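Local coordinates for putative type III secretion protein YscO (Vibrio parahaemolyticus, PDB 4MH6) that probably serves the type III secretion system as a YscO-family component built as a long helical hairpin, its detailed function unestablished, at residues E77-K82 against A101-R106; A81-Q86 against E94-E99. One frame throughout, in Å; residues are numbered along the deposited sequence.

Contact 1 of 2, residues E77-K82 against A101-R106; sequences ERRFAK and ALLRER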
loop_
_atom_site.group_PDB
_atom_site.type_symbol
_atom_site.label_atom_id
_atom_site.label_comp_id
_atom_site.label_asym_id
_atom_site.label_seq_id
_atom_site.Cartn_x
_atom_site.Cartn_y
_atom_site.Cartn_z
ATOM N N GLU A 77 32.766 1.298 -28.114
ATOM C CA GLU A 77 33.868 0.623 -28.792
ATOM C C GLU A 77 34.053 1.117 -30.231
ATOM O O GLU A 77 35.170 1.165 -30.750
ATOM C CB GLU A 77 33.655 -0.881 -28.773
ATOM C CG GLU A 77 33.694 -1.457 -27.363
ATOM C CD GLU A 77 33.411 -2.945 -27.312
ATOM O OE1 GLU A 77 33.223 -3.467 -26.192
ATOM O OE2 GLU A 77 33.370 -3.589 -28.390
ATOM N N ARG A 78 32.949 1.456 -30.880
ATOM C CA ARG A 78 32.990 1.995 -32.231
ATOM C C ARG A 78 33.757 3.307 -32.252
ATOM O O ARG A 78 34.553 3.573 -33.148
ATOM C CB ARG A 78 31.565 2.198 -32.726
ATOM C CG ARG A 78 30.916 0.889 -33.143
ATOM C CD ARG A 78 29.412 0.986 -33.219
ATOM N NE ARG A 78 28.962 2.133 -34.002
ATOM C CZ ARG A 78 28.844 2.152 -35.319
ATOM N NH1 ARG A 78 29.162 1.091 -36.046
ATOM N NH2 ARG A 78 28.407 3.244 -35.906
ATOM N N ARG A 79 33.536 4.113 -31.232
ATOM C CA ARG A 79 34.187 5.398 -31.139
ATOM C C ARG A 79 35.649 5.299 -30.751
ATOM O O ARG A 79 36.458 6.110 -31.190
ATOM C CB ARG A 79 33.390 6.304 -30.217
ATOM C CG ARG A 79 32.110 6.733 -30.895
ATOM C CD ARG A 79 31.180 7.429 -29.935
ATOM N NE ARG A 79 29.987 7.917 -30.628
ATOM C CZ ARG A 79 28.973 7.147 -31.011
ATOM N NH1 ARG A 79 29.002 5.827 -30.814
ATOM N NH2 ARG A 79 27.938 7.695 -31.624
ATOM N N PHE A 80 36.002 4.326 -29.924
ATOM C CA PHE A 80 37.402 4.174 -29.600
ATOM C C PHE A 80 38.163 3.670 -30.835
ATOM O O PHE A 80 39.305 4.054 -31.071
ATOM C CB PHE A 80 37.614 3.200 -28.452
ATOM C CG PHE A 80 37.202 3.728 -27.111
ATOM C CD1 PHE A 80 37.778 4.885 -26.600
ATOM C CD2 PHE A 80 36.324 3.006 -26.300
ATOM C CE1 PHE A 80 37.427 5.353 -25.347
ATOM C CE2 PHE A 80 35.985 3.472 -25.042
ATOM C CZ PHE A 80 36.532 4.644 -24.567
ATOM N N ALA A 81 37.510 2.799 -31.604
ATOM C CA ALA A 81 38.082 2.206 -32.811
ATOM C C ALA A 81 38.305 3.272 -33.874
ATOM O O ALA A 81 39.379 3.355 -34.464
ATOM C CB ALA A 81 37.170 1.105 -33.343
ATOM N N LYS A 82 37.291 4.095 -34.116
ATOM C CA LYS A 82 37.420 5.161 -35.104
ATOM C C LYS A 82 38.623 6.014 -34.737
ATOM O O LYS A 82 39.499 6.248 -35.560
ATOM C CB LYS A 82 36.151 6.016 -35.150
ATOM C CG LYS A 82 36.172 7.086 -36.222
ATOM C CD LYS A 82 34.829 7.773 -36.315
ATOM C CE LYS A 82 34.841 8.875 -37.361
ATOM N NZ LYS A 82 33.536 9.596 -37.419
ATOM N N ALA A 101 30.935 10.103 -23.202
ATOM C CA ALA A 101 30.487 10.607 -21.928
ATOM C C ALA A 101 28.967 10.679 -21.923
ATOM O O ALA A 101 28.327 10.187 -20.999
ATOM C CB ALA A 101 31.090 11.984 -21.670
ATOM N N LEU A 102 28.386 11.261 -22.967
ATOM C CA LEU A 102 26.933 11.397 -23.033
ATOM C C LEU A 102 26.226 10.045 -23.039
ATOM O O LEU A 102 25.172 9.878 -22.425
ATOM C CB LEU A 102 26.527 12.254 -24.241
ATOM C CG LEU A 102 26.887 13.742 -24.086
ATOM C CD1 LEU A 102 26.822 14.500 -25.403
ATOM C CD2 LEU A 102 26.011 14.424 -23.032
ATOM N N LEU A 103 26.814 9.089 -23.741
ATOM C CA LEU A 103 26.280 7.740 -23.806
ATOM C C LEU A 103 26.289 7.115 -22.415
ATOM O O LEU A 103 25.338 6.453 -22.019
ATOM C CB LEU A 103 27.125 6.888 -24.760
ATOM C CG LEU A 103 26.959 7.173 -26.254
ATOM C CD1 LEU A 103 28.035 6.483 -27.068
ATOM C CD2 LEU A 103 25.584 6.753 -26.734
ATOM N N ARG A 104 27.373 7.324 -21.685
ATOM C CA ARG A 104 27.499 6.807 -20.337
ATOM C C ARG A 104 26.599 7.524 -19.326
ATOM O O ARG A 104 26.121 6.901 -18.372
ATOM C CB ARG A 104 28.941 6.908 -19.888
ATOM C CG ARG A 104 29.850 5.955 -20.600
ATOM C CD ARG A 104 31.263 6.312 -20.281
ATOM N NE ARG A 104 32.219 5.371 -20.838
ATOM C CZ ARG A 104 33.537 5.509 -20.743
ATOM N NH1 ARG A 104 34.050 6.564 -20.132
ATOM N NH2 ARG A 104 34.343 4.594 -21.273
ATOM N N GLU A 105 26.402 8.827 -19.505
ATOM C CA GLU A 105 25.535 9.577 -18.602
ATOM C C GLU A 105 24.114 9.069 -18.711
ATOM O O GLU A 105 23.388 9.004 -17.728
ATOM C CB GLU A 105 25.517 11.074 -18.925
ATOM C CG GLU A 105 26.783 11.838 -18.585
ATOM C CD GLU A 105 26.652 13.333 -18.853
ATOM O OE1 GLU A 105 25.517 13.813 -19.095
ATOM O OE2 GLU A 105 27.683 14.045 -18.812
ATOM N N ARG A 106 23.718 8.743 -19.931
ATOM C CA ARG A 106 22.380 8.264 -20.192
ATOM C C ARG A 106 22.167 6.928 -19.511
ATOM O O ARG A 106 21.100 6.652 -19.004
ATOM C CB ARG A 106 22.171 8.175 -21.693
ATOM C CG ARG A 106 20.843 7.624 -22.134
ATOM C CD ARG A 106 19.681 8.337 -21.477
ATOM N NE ARG A 106 18.434 7.844 -22.043
ATOM C CZ ARG A 106 17.226 8.060 -21.532
ATOM N NH1 ARG A 106 16.164 7.544 -22.147
ATOM N NH2 ARG A 106 17.071 8.761 -20.402
#
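Arg79 meets Leu103, and Phe80 meets Arg104, in a sparse surface contact between antiparallel helices 18-84 and 90-167, near the turn that joins them. The backbones stay well apart, with 11.0 Å from Arg79 CA to Leu103 CA, and side chains reach across. Leu103 CD1 lies over one face of the Arg79 guanidinium, toward its rim, 3.9 Å from Arg79 NH1. An extended chain from CG to NE carries the Arg79 head over to the leucine methyl, while its polar atoms serve two carboxylates: NH1 makes a salt bridge with Glu75 on its own helix, NE one with Glu99 on the other. This double grip should fix the rotation of the guanidinium and leave a face for the methyl. In the second pair, Arg104 NH2 comes to the edge of the Phe80 ring, near the ring plane and 4.0 Å from Phe80 CZ. The two side chains cross at about a right angle, with ring and guanidinium planes 53° apart, so this is no stack. Arg104 NH2 has its ionic partner in Glu76 of helix 18-84. Long side chains packing across a helix pair, their charged ends paired with carboxylates around them, are typical of coiled-coil flanks; here the helices run antiparallel within a predicted coiled-coil region.

Contact 2 of 2, residues A81-Q86 against E94-E99; sequences AKAKQQ and ETLRQE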
loop_
_atom_site.group_PDB
_atom_site.type_symbol
_atom_site.label_atom_id
_atom_site.label_comp_id
_atom_site.label_asym_id
_atom_site.label_seq_id
_atom_site.Cartn_x
_atom_site.Cartn_y
_atom_site.Cartn_z
ATOM N N ALA A 81 37.510 2.799 -31.604
ATOM C CA ALA A 81 38.082 2.206 -32.811
ATOM C C ALA A 81 38.305 3.272 -33.874
ATOM O O ALA A 81 39.379 3.355 -34.464
ATOM C CB ALA A 81 37.170 1.105 -33.343
ATOM N N LYS A 82 37.291 4.095 -34.116
ATOM C CA LYS A 82 37.420 5.161 -35.104
ATOM C C LYS A 82 38.623 6.014 -34.737
ATOM O O LYS A 82 39.499 6.248 -35.560
ATOM C CB LYS A 82 36.151 6.016 -35.150
ATOM C CG LYS A 82 36.172 7.086 -36.222
ATOM C CD LYS A 82 34.829 7.773 -36.315
ATOM C CE LYS A 82 34.841 8.875 -37.361
ATOM N NZ LYS A 82 33.536 9.596 -37.419
ATOM N N ALA A 83 38.665 6.449 -33.480
ATOM C CA ALA A 83 39.759 7.274 -32.965
ATOM C C ALA A 83 41.133 6.616 -33.113
ATOM O O ALA A 83 42.119 7.299 -33.396
ATOM C CB ALA A 83 39.508 7.612 -31.507
ATOM N N LYS A 84 41.207 5.296 -32.933
ATOM C CA LYS A 84 42.495 4.615 -33.028
ATOM C C LYS A 84 42.895 4.413 -34.483
ATOM O O LYS A 84 44.001 4.783 -34.892
ATOM C CB LYS A 84 42.477 3.238 -32.348
ATOM C CG LYS A 84 43.881 2.781 -31.948
ATOM C CD LYS A 84 44.096 1.275 -31.919
ATOM C CE LYS A 84 44.230 0.729 -33.337
ATOM N NZ LYS A 84 44.620 -0.705 -33.376
ATOM N N GLN A 85 41.968 3.843 -35.253
ATOM C CA GLN A 85 42.186 3.493 -36.663
ATOM C C GLN A 85 42.040 4.630 -37.678
ATOM O O GLN A 85 41.711 4.395 -38.835
ATOM C CB GLN A 85 41.260 2.339 -37.046
ATOM C CG GLN A 85 41.470 1.100 -36.193
ATOM C CD GLN A 85 40.488 -0.013 -36.506
ATOM O OE1 GLN A 85 40.521 -1.072 -35.877
ATOM N NE2 GLN A 85 39.605 0.218 -37.472
ATOM N N GLN A 86 42.274 5.854 -37.232
ATOM C CA GLN A 86 42.255 7.026 -38.092
ATOM C C GLN A 86 43.099 7.901 -37.206
ATOM O O GLN A 86 42.767 8.081 -36.042
ATOM C CB GLN A 86 40.835 7.530 -38.377
ATOM C CG GLN A 86 39.930 6.539 -39.097
ATOM C CD GLN A 86 38.540 7.083 -39.389
ATOM O OE1 GLN A 86 38.268 8.273 -39.206
ATOM N NE2 GLN A 86 37.649 6.205 -39.848
ATOM N N GLU A 94 38.180 14.640 -29.322
ATOM C CA GLU A 94 37.471 15.068 -28.121
ATOM C C GLU A 94 35.956 15.120 -28.303
ATOM O O GLU A 94 35.220 15.065 -27.324
ATOM C CB GLU A 94 38.050 16.374 -27.600
ATOM C CG GLU A 94 39.418 16.166 -26.981
ATOM C CD GLU A 94 40.071 17.465 -26.633
ATOM O OE1 GLU A 94 39.719 18.460 -27.281
ATOM O OE2 GLU A 94 40.944 17.504 -25.730
ATOM N N THR A 95 35.496 15.220 -29.545
ATOM C CA THR A 95 34.060 15.193 -29.813
ATOM C C THR A 95 33.600 13.742 -29.612
ATOM O O THR A 95 32.480 13.483 -29.183
ATOM C CB THR A 95 33.723 15.665 -31.236
ATOM O OG1 THR A 95 34.272 16.966 -31.438
ATOM C CG2 THR A 95 32.222 15.731 -31.451
ATOM N N LEU A 96 34.479 12.802 -29.940
ATOM C CA LEU A 96 34.197 11.390 -29.747
ATOM C C LEU A 96 34.182 11.080 -28.243
ATOM O O LEU A 96 33.327 10.322 -27.780
ATOM C CB LEU A 96 35.220 10.510 -30.468
ATOM C CG LEU A 96 35.170 10.549 -32.007
ATOM C CD1 LEU A 96 36.354 9.812 -32.640
ATOM C CD2 LEU A 96 33.845 9.996 -32.527
ATOM N N ARG A 97 35.120 11.662 -27.486
ATOM C CA ARG A 97 35.149 11.439 -26.043
ATOM C C ARG A 97 33.914 12.032 -25.357
ATOM O O ARG A 97 33.468 11.522 -24.326
ATOM C CB ARG A 97 36.399 12.016 -25.389
ATOM C CG ARG A 97 37.720 11.350 -25.738
ATOM C CD ARG A 97 38.741 11.767 -24.698
ATOM N NE ARG A 97 40.099 11.340 -25.006
ATOM C CZ ARG A 97 41.012 12.093 -25.625
ATOM N NH1 ARG A 97 42.229 11.605 -25.842
ATOM N NH2 ARG A 97 40.727 13.334 -26.021
ATOM N N GLN A 98 33.373 13.119 -25.897
ATOM C CA GLN A 98 32.181 13.676 -25.294
ATOM C C GLN A 98 30.975 12.808 -25.629
ATOM O O GLN A 98 30.056 12.665 -24.823
ATOM C CB GLN A 98 31.912 15.119 -25.718
ATOM C CG GLN A 98 30.670 15.626 -25.004
ATOM C CD GLN A 98 30.454 17.112 -25.059
ATOM O OE1 GLN A 98 29.615 17.636 -24.314
ATOM N NE2 GLN A 98 31.197 17.811 -25.919
ATOM N N GLU A 99 30.961 12.256 -26.836
ATOM C CA GLU A 99 29.857 11.394 -27.238
ATOM C C GLU A 99 29.791 10.196 -26.312
ATOM O O GLU A 99 28.710 9.787 -25.915
ATOM C CB GLU A 99 29.982 10.963 -28.693
ATOM C CG GLU A 99 29.606 12.064 -29.656
ATOM C CD GLU A 99 29.779 11.665 -31.106
ATOM O OE1 GLU A 99 30.488 10.675 -31.376
ATOM O OE2 GLU A 99 29.217 12.356 -31.985
#
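Leu96 holds CG opposite its carbonyl carbon (chi1 -68°) and CD1 opposite CA (chi2 171°), a stretched shape that sends the CD1 methyl across to Ala83. Lys82, beside Ala83, is drawn out along its whole length, with CG trans to the backbone N (chi1 -176°), and its methylene chain passes the same leucine. The main touch is methyl to methyl, Leu96 CD1 to Ala83 CB at 4.0 Å, and the same CD1 also rests 4.2 Å from Ala83 N, at the helix backbone itself. Lys82 CD adds a looser approach, 4.5 Å from Leu96 CD1, so one methyl serves both residues. Ala83 carries no bulk beyond CB, and here the helices close to 7.6 Å between Ala83 CA and Leu96 CA.

Ala83 sits in the last turn of helix 18-84: Gln85 is the first residue to leave helical backbone angles, although Gln85 N still bonds to Ala81 O at 2.8 Å. Beyond it the chain turns back into helix 90-167. Lys82 NZ and Glu99 OE1, which is engaged by Arg79, are opposite charges 6.9 Å apart, too far for an ion pair. No hydrogen bond joins the two segments, so their direct contact is apolar and depends on the fit of Leu96 against Ala83; any attraction between Lys82 and Glu99 is probably weak.

Overall arrangement
Both contacts join helix 18-84 to helix 90-167 at the turn end of the hairpin, their centres about 8 Å apart, and both are surface contacts without a buried touching residue. Contact 2 lies nearer the turn, where the backbones come closer and a leucine meets an alanine and the aliphatic part of a lysine; at contact 1 the helices stand further apart and two arginines, a phenylalanine and a leucine span the gap. The two are tied directly: Arg79 NE of contact 1 lies 2.9 Å from Glu99 OE1 of contact 2, its salt-bridge partner. Packing continues between them as well, since Leu96 CD1 also lies 4.0 Å from Arg79 O. The segments 77-82 and 81-86 share Ala81 and Lys82.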